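Local coordinates for protein phosphoserine phosphatase (Homo sapiens, PDB 6HYY) that catalyses the hydrolysis of O-phosphoserine to serine and phosphate, probably through a magnesium-dependent phosphoaspartyl intermediate as in other haloacid dehalogenase-like hydrolases, at residues V17-T20 and E24-I27. Numbering follows the deposited sequence.
Sequences VDST and EEGI. With MG (magnesium ion), chain D; SER (serine), chain E.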
loop_
_atom_site.group_PDB
_atom_site.type_symbol
_atom_site.label_atom_id
_atom_site.label_comp_id
_atom_site.label_asym_id
_atom_site.label_seq_id
_atom_site.Cartn_x
_atom_site.Cartn_y
_atom_site.Cartn_z
ATOM N N VAL A 17 -1.073 0.731 -0.311
ATOM C CA VAL A 17 -0.754 1.965 -1.035
ATOM C C VAL A 17 -1.182 1.918 -2.506
ATOM O O VAL A 17 -2.063 2.691 -2.926
ATOM C CB VAL A 17 0.740 2.301 -0.893
ATOM C CG1 VAL A 17 1.076 3.549 -1.708
ATOM C CG2 VAL A 17 1.099 2.498 0.580
ATOM N N ASP A 18 -0.583 1.024 -3.310
ATOM C CA ASP A 18 -0.819 1.067 -4.760
ATOM C C ASP A 18 -2.279 0.768 -5.094
ATOM O O ASP A 18 -2.821 -0.276 -4.716
ATOM C CB ASP A 18 0.055 0.072 -5.544
ATOM C CG ASP A 18 1.556 0.372 -5.485
ATOM O OD1 ASP A 18 1.967 1.515 -5.208
ATOM O OD2 ASP A 18 2.347 -0.571 -5.735
ATOM N N SER A 19 -2.899 1.674 -5.850
ATOM C CA SER A 19 -4.289 1.637 -6.289
ATOM C C SER A 19 -5.286 1.781 -5.151
ATOM O O SER A 19 -6.491 1.709 -5.386
ATOM C CB SER A 19 -4.603 0.375 -7.100
ATOM O OG SER A 19 -3.736 0.318 -8.219
ATOM N N THR A 20 -4.822 2.043 -3.923
ATOM C CA THR A 20 -5.722 2.329 -2.810
ATOM C C THR A 20 -5.483 3.745 -2.302
ATOM O O THR A 20 -6.290 4.627 -2.588
ATOM C CB THR A 20 -5.559 1.288 -1.703
ATOM O OG1 THR A 20 -5.959 0.017 -2.236
ATOM C CG2 THR A 20 -6.456 1.607 -0.547
ATOM N N GLU A 24 -2.064 5.096 -8.721
ATOM C CA GLU A 24 -1.152 4.352 -9.579
ATOM C C GLU A 24 -0.498 3.205 -8.808
ATOM O O GLU A 24 -0.692 3.034 -7.603
ATOM C CB GLU A 24 -0.090 5.302 -10.145
ATOM C CG GLU A 24 -0.630 6.624 -10.725
ATOM C CD GLU A 24 -0.525 7.813 -9.758
ATOM O OE1 GLU A 24 -0.545 8.971 -10.239
ATOM O OE2 GLU A 24 -0.423 7.589 -8.531
ATOM N N GLU A 25 0.292 2.407 -9.525
ATOM C CA GLU A 25 1.178 1.426 -8.909
ATOM C C GLU A 25 2.588 1.999 -8.951
ATOM O O GLU A 25 3.095 2.334 -10.026
ATOM C CB GLU A 25 1.100 0.074 -9.627
ATOM C CG GLU A 25 -0.318 -0.490 -9.754
ATOM C CD GLU A 25 -0.652 -1.498 -8.660
ATOM O OE1 GLU A 25 0.056 -2.521 -8.569
ATOM O OE2 GLU A 25 -1.629 -1.280 -7.892
ATOM N N GLY A 26 3.211 2.132 -7.778
ATOM C CA GLY A 26 4.480 2.836 -7.705
ATOM C C GLY A 26 5.552 2.228 -8.588
ATOM O O GLY A 26 6.275 2.945 -9.287
ATOM N N ILE A 27 5.655 0.898 -8.591
ATOM C CA ILE A 27 6.690 0.255 -9.394
ATOM C C ILE A 27 6.460 0.508 -10.884
ATOM O O ILE A 27 7.423 0.665 -11.644
ATOM C CB ILE A 27 6.773 -1.249 -9.058
ATOM C CG1 ILE A 27 7.975 -1.875 -9.770
ATOM C CG2 ILE A 27 5.481 -1.961 -9.418
ATOM C CD1 ILE A 27 8.420 -3.201 -9.196
HETATM MG MG MG D . -2.970 -2.496 -4.165
HETATM N N SER E . 2.579 -2.838 -4.608
HETATM C CA SER E . 2.050 -2.795 -3.250
HETATM C C SER E . 1.648 -4.194 -2.802
HETATM O O SER E . 0.525 -4.368 -2.340
HETATM C CB SER E . 0.846 -1.883 -3.160
HETATM O OG SER E . 0.706 -1.253 -1.908
HETATM O OXT SER E . 2.391 -5.175 -2.910
HETATM O O HOH W 1 4.933 -0.412 -6.231
HETATM O O HOH W 2 -3.170 -2.886 -6.366
HETATM O O HOH W 3 -1.134 -3.256 -4.610
HETATM O O HOH W 4 -3.062 -4.626 -3.514
#
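Asp18 and Ser19 meet the loop at Glu24 and Glu25 in the first motif of the haloacid dehalogenase-like fold, the DxD signature, which begins at the end of strand 12-16. Asp16 and Asp18 of that motif both bind magnesium and line the serine pocket. Two bonds use backbone N-H groups. Gly26 N, in the first turn of helix 26-33, donates a nearly straight bond to Asp18 OD1 at 2.9 Å. It reaches that oxygen from above the carboxylate, 64° out of its plane. Ser19 N donates to Glu24 O at 3.1 Å with a more bent angle of 141°, tying the two backbones together. The remaining direct bond joins side chains: Ser19 OG donates a hydrogen bond to Glu25 OE2 on the anti side of the carboxylate, 2.7 Å away. Glu25, the N-cap residue of helix 26-33, reaches it because its chain bends at chi2 (-97°), bringing OE2 beside Asp18 CB as well. OE2 also accepts a hydrogen bond from a magnesium-bound water, which places Glu25 in the second shell of the metal; an alanine here would probably leave this water and Ser19 OG without their shared acceptor.

Metal and ligand bonds place the contact in the active site. Asp18 O binds magnesium at 2.3 Å, and Asp16 and Asp175 complete the coordination with three waters. The bound serine OG accepts a bond from Asp18 N at 3.0 Å, while Lys154 and Ser105 hold the ligand from outside the two segments. The two carboxylate oxygens of Asp18 have different partners: with OD1 held by Gly26, OD2 accepts a hydrogen bond from the amino N of the bound serine, 2.5 Å away. A water that donates to OD2 accepts in turn from Ile27 N, its oxygen 2.8 Å from that nitrogen.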